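Local structure of glycerol-3-phosphate dehydrogenase [NAD(P)+] (Coxiella burnetii, 3K96) at residues 91-94 and 95-98; 57-61 and 62-66. The protein probably catalyses the NAD(P)H-dependent reduction of dihydroxyacetone phosphate to sn-glycerol 3-phosphate, the key precursor for phospholipid synthesis. One frame throughout, in Å; residues are numbered along the deposited sequence. Where two conformers were deposited one is given.

Both contacts are local and sit where a parallel strand of the nucleotide-binding domain gives way to a helix, their centres about 11 Å apart. Interaction 1 starts the short helix 93-97 after edge strand 87-90; interaction 2 turns the neighbouring strand 55-58 into helix 62-71. Each is partly buried. In interaction 1 a surface aspartate caps a backbone N-H while Ser96 and Leu97 lie inside; in interaction 2 a buried Ser59-His64 bond does the joining, and the charged groups reach toward Arg76. The two meet directly: Trp58 NE1 makes a weak hydrogen bond to Cys91 O, and Cys91 CB packs against Val65 CG2.

Interaction 1. Residues 91-94 and 95-98; sequences CDLK and ASLE
Asp92 and Ala95 illustrate how a side chain caps the first turn of a short helix. Asp92 is the N-cap of helix 93-97, and its OD2 accepts from Ala95 N at 2.8 Å. With CG anti to the Asp92 backbone N (chi1 -179°), the carboxylate folds over the first turn, and the N-H meets OD2 from above the carboxylate plane, 58° out of it. Ala95 CB lies 3.1 Å from Asp92 OD2.

Backbone bonds carry the turn onward, from Ser96 N to Asp92 O (2.9 Å) and from Leu97 N to Leu93 O (3.1 Å). Leu93 O also takes the hydroxyl of Ser96, OG lying 2.6 Å away and tilted from the carbonyl plane; a chi1 of 69° puts OG between the Ser96 backbone N and carbonyl carbon, meeting a carbonyl three residues back.

Leu93 CD1 and Leu97 CD1 approach to 4.4 Å, and both leucines also pack on Leu122. On the exposed side Lys94 NZ stands 4.5 Å from Glu98 OE1, too far for a salt bridge, while a water lies 2.9 Å from Lys94 O.

Leu93 O thus takes two donors, and the bond from OG gives the buried Ser96 hydroxyl an acceptor within its own helix. The helix dipole would probably favour the Asp92 anion, though a buffer sulfonate, probably from the crystallisation liquor, takes Cys91 N and Asp92 N and may oppose this.

Interaction 2. Residues 57-61 and 62-66; sequences LWSYE and SDHVD
Ser62 CB rests 3.8 Å from Glu61 C at the passage from strand to helix. In the conformer described, Asp63 OD1 comes 4.0 Å from Glu61 CB; there Asp63, like Glu61, forms a salt bridge with Arg76, which would offset their like charges.

His64 carries most of the polar contact. Its CG is anti to the backbone N (chi1 -174°), carrying the ring toward Ser59, whose OG lies in the ring plane at the edge, 3.0 Å from His64 ND1; either partner could donate. Ser59 OG also accepts from Glu61 N at 3.3 Å, closing an ST turn, so one hydroxyl ties the loop both to itself and to the helix. The Glu61 carboxylate slants past the imidazole, the planes 43° apart. The other ring nitrogen, NE2, is hydrogen-bonded to Asn74 OD1, and Tyr77 meets the imidazole edge-to-face.

Val65 adds an apolar touch, its CG2 lying 4.0 Å from Ser59 CB.

The whole forms the first corner of the beta-alpha-beta unit made by strand 55-58, helix 62-71 and strand 87-90, as expected of a Rossmann-type domain: Trp58 pairs with strand 32-35, Leu57 with strand 87-90, and Val65 packs onto Ala89 of that strand.

Interaction 1. Residues 91-94 and 95-98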
loop_
_atom_site.group_PDB
_atom_site.type_symbol
_atom_site.label_atom_id
_atom_site.label_comp_id
_atom_site.label_asym_id
_atom_site.label_seq_id
_atom_site.Cartn_x
_atom_site.Cartn_y
_atom_site.Cartn_z
ATOM N N CYS A 91 -5.876 -30.198 24.334
ATOM C CA CYS A 91 -7.101 -29.455 24.646
ATOM C C CYS A 91 -7.049 -28.917 26.067
ATOM O O CYS A 91 -7.870 -28.094 26.436
ATOM C CB CYS A 91 -8.366 -30.276 24.453
ATOM S SG CYS A 91 -8.618 -31.509 25.702
ATOM N N ASP A 92 -6.081 -29.367 26.858
ATOM C CA ASP A 92 -5.952 -28.898 28.238
ATOM C C ASP A 92 -4.863 -27.832 28.348
ATOM O O ASP A 92 -3.696 -28.081 28.047
ATOM C CB ASP A 92 -5.637 -30.065 29.189
ATOM C CG ASP A 92 -5.514 -29.614 30.659
ATOM O OD1 ASP A 92 -6.409 -28.887 31.150
ATOM O OD2 ASP A 92 -4.528 -29.997 31.321
ATOM N N LEU A 93 -5.242 -26.653 28.818
ATOM C CA LEU A 93 -4.304 -25.550 28.917
ATOM C C LEU A 93 -3.174 -25.885 29.850
ATOM O O LEU A 93 -2.008 -25.735 29.500
ATOM C CB LEU A 93 -5.016 -24.287 29.403
ATOM C CG LEU A 93 -4.162 -23.031 29.365
ATOM C CD1 LEU A 93 -3.730 -22.763 27.920
ATOM C CD2 LEU A 93 -4.938 -21.862 29.932
ATOM N N LYS A 94 -3.521 -26.348 31.045
ATOM C CA LYS A 94 -2.515 -26.708 32.039
ATOM C C LYS A 94 -1.527 -27.718 31.466
ATOM O O LYS A 94 -0.315 -27.538 31.573
ATOM C CB LYS A 94 -3.184 -27.271 33.301
ATOM C CG LYS A 94 -2.208 -27.610 34.461
ATOM C CD LYS A 94 -2.979 -28.117 35.679
ATOM C CE LYS A 94 -2.061 -28.635 36.781
ATOM N NZ LYS A 94 -1.195 -27.567 37.350
ATOM N N ALA A 95 -2.050 -28.780 30.857
ATOM C CA ALA A 95 -1.211 -29.831 30.277
ATOM C C ALA A 95 -0.327 -29.282 29.170
ATOM O O ALA A 95 0.817 -29.680 29.023
ATOM C CB ALA A 95 -2.077 -30.937 29.734
ATOM N N SER A 96 -0.851 -28.354 28.383
ATOM C CA SER A 96 -0.065 -27.817 27.273
ATOM C C SER A 96 1.121 -26.988 27.781
ATOM O O SER A 96 2.178 -26.945 27.138
ATOM C CB SER A 96 -0.953 -27.000 26.319
ATOM O OG SER A 96 -1.400 -25.801 26.923
ATOM N N LEU A 97 0.952 -26.353 28.942
ATOM C CA LEU A 97 2.001 -25.517 29.512
ATOM C C LEU A 97 2.915 -26.247 30.512
ATOM O O LEU A 97 3.895 -25.687 30.967
ATOM C CB LEU A 97 1.391 -24.278 30.166
ATOM C CG LEU A 97 0.609 -23.363 29.203
ATOM C CD1 LEU A 97 0.148 -22.155 29.953
ATOM C CD2 LEU A 97 1.447 -22.953 27.997
ATOM N N GLU A 98 2.607 -27.492 30.851
ATOM C CA GLU A 98 3.468 -28.237 31.789
ATOM C C GLU A 98 4.781 -28.594 31.067
ATOM O O GLU A 98 4.769 -29.252 30.041
ATOM C CB GLU A 98 2.737 -29.483 32.299
ATOM C CG GLU A 98 3.415 -30.204 33.474
ATOM C CD GLU A 98 3.421 -29.389 34.764
ATOM O OE1 GLU A 98 2.467 -28.599 34.989
ATOM O OE2 GLU A 98 4.375 -29.556 35.563
HETATM O O HOH W 1 1.049 -25.869 33.523
#

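Interaction 2. Residues 57-61 and 62-66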
loop_
_atom_site.group_PDB
_atom_site.type_symbol
_atom_site.label_atom_id
_atom_site.label_comp_id
_atom_site.label_asym_id
_atom_site.label_seq_id
_atom_site.Cartn_x
_atom_site.Cartn_y
_atom_site.Cartn_z
ATOM N N LEU A 57 0.142 -27.265 20.248
ATOM C CA LEU A 57 -0.894 -26.371 19.793
ATOM C C LEU A 57 -2.168 -26.597 20.579
ATOM O O LEU A 57 -2.720 -27.686 20.555
ATOM C CB LEU A 57 -1.157 -26.636 18.306
ATOM C CG LEU A 57 -2.176 -25.742 17.609
ATOM C CD1 LEU A 57 -1.707 -24.292 17.642
ATOM C CD2 LEU A 57 -2.386 -26.229 16.170
ATOM N N TRP A 58 -2.650 -25.563 21.244
ATOM C CA TRP A 58 -3.863 -25.638 22.057
ATOM C C TRP A 58 -5.005 -24.837 21.451
ATOM O O TRP A 58 -4.807 -23.759 20.881
ATOM C CB TRP A 58 -3.573 -25.088 23.448
ATOM C CG TRP A 58 -4.759 -24.976 24.389
ATOM C CD1 TRP A 58 -5.284 -25.971 25.176
ATOM C CD2 TRP A 58 -5.513 -23.792 24.693
ATOM N NE1 TRP A 58 -6.333 -25.487 25.921
ATOM C CE2 TRP A 58 -6.494 -24.152 25.649
ATOM C CE3 TRP A 58 -5.463 -22.457 24.243
ATOM C CZ2 TRP A 58 -7.415 -23.235 26.161
ATOM C CZ3 TRP A 58 -6.369 -21.542 24.758
ATOM C CH2 TRP A 58 -7.339 -21.939 25.710
ATOM N N SER A 59 -6.201 -25.387 21.587
ATOM C CA SER A 59 -7.404 -24.744 21.139
ATOM C C SER A 59 -8.417 -24.820 22.253
ATOM O O SER A 59 -8.524 -25.857 22.920
ATOM C CB SER A 59 -7.970 -25.470 19.919
ATOM O OG SER A 59 -9.204 -24.891 19.529
ATOM N N TYR A 60 -9.174 -23.743 22.445
ATOM C CA TYR A 60 -10.234 -23.727 23.463
ATOM C C TYR A 60 -11.554 -24.381 22.987
ATOM O O TYR A 60 -12.433 -24.659 23.807
ATOM C CB TYR A 60 -10.476 -22.315 24.013
ATOM C CG TYR A 60 -10.643 -21.209 22.984
ATOM C CD1 TYR A 60 -11.874 -20.948 22.412
ATOM C CD2 TYR A 60 -9.565 -20.396 22.630
ATOM C CE1 TYR A 60 -12.029 -19.930 21.493
ATOM C CE2 TYR A 60 -9.704 -19.381 21.711
ATOM C CZ TYR A 60 -10.939 -19.145 21.145
ATOM O OH TYR A 60 -11.091 -18.128 20.228
ATOM N N GLU A 61 -11.681 -24.622 21.676
ATOM C CA GLU A 61 -12.844 -25.321 21.100
ATOM C C GLU A 61 -12.510 -26.835 21.260
ATOM O O GLU A 61 -11.786 -27.400 20.456
ATOM C CB GLU A 61 -13.013 -24.909 19.620
ATOM C CG GLU A 61 -13.019 -23.359 19.350
ATOM C CD GLU A 61 -12.919 -22.961 17.838
ATOM O OE1 GLU A 61 -12.902 -21.746 17.514
ATOM O OE2 GLU A 61 -12.845 -23.855 16.971
ATOM N N SER A 62 -13.016 -27.490 22.309
ATOM C CA SER A 62 -12.649 -28.921 22.636
ATOM C C SER A 62 -12.875 -30.033 21.571
ATOM O O SER A 62 -12.069 -30.999 21.462
ATOM C CB SER A 62 -13.300 -29.325 23.961
ATOM O OG SER A 62 -12.852 -28.453 24.995
ATOM N N ASP A 63 -13.974 -29.910 20.836
ATOM C CA ASP A 63 -14.276 -30.827 19.760
ATOM C C ASP A 63 -13.216 -30.660 18.659
ATOM O O ASP A 63 -12.965 -31.569 17.876
ATOM C CB ASP A 63 -15.679 -30.535 19.224
ATOM C CG ASP A 63 -15.938 -29.033 19.038
ATOM O OD1 ASP A 63 -15.239 -28.209 19.677
ATOM O OD2 ASP A 63 -16.859 -28.678 18.261
ATOM N N HIS A 64 -12.590 -29.488 18.633
ATOM C CA HIS A 64 -11.554 -29.152 17.647
ATOM C C HIS A 64 -10.266 -29.951 17.880
ATOM O O HIS A 64 -9.699 -30.489 16.936
ATOM C CB HIS A 64 -11.321 -27.630 17.668
ATOM C CG HIS A 64 -10.387 -27.132 16.611
ATOM N ND1 HIS A 64 -9.570 -26.037 16.801
ATOM C CD2 HIS A 64 -10.107 -27.599 15.375
ATOM C CE1 HIS A 64 -8.845 -25.840 15.716
ATOM N NE2 HIS A 64 -9.153 -26.772 14.834
ATOM N N VAL A 65 -9.829 -30.061 19.137
ATOM C CA VAL A 65 -8.621 -30.836 19.445
ATOM C C VAL A 65 -8.811 -32.320 19.087
ATOM O O VAL A 65 -7.889 -32.965 18.577
ATOM C CB VAL A 65 -8.194 -30.688 20.913
ATOM C CG1 VAL A 65 -7.017 -31.625 21.221
ATOM C CG2 VAL A 65 -7.841 -29.217 21.202
ATOM N N ASP A 66 -10.002 -32.847 19.338
ATOM C CA ASP A 66 -10.321 -34.239 18.965
ATOM C C ASP A 66 -10.134 -34.443 17.449
ATOM O O ASP A 66 -9.523 -35.429 17.000
ATOM C CB ASP A 66 -11.756 -34.575 19.386
ATOM C CG ASP A 66 -11.900 -34.695 20.885
ATOM O OD1 ASP A 66 -10.926 -35.157 21.531
ATOM O OD2 ASP A 66 -12.978 -34.355 21.423
#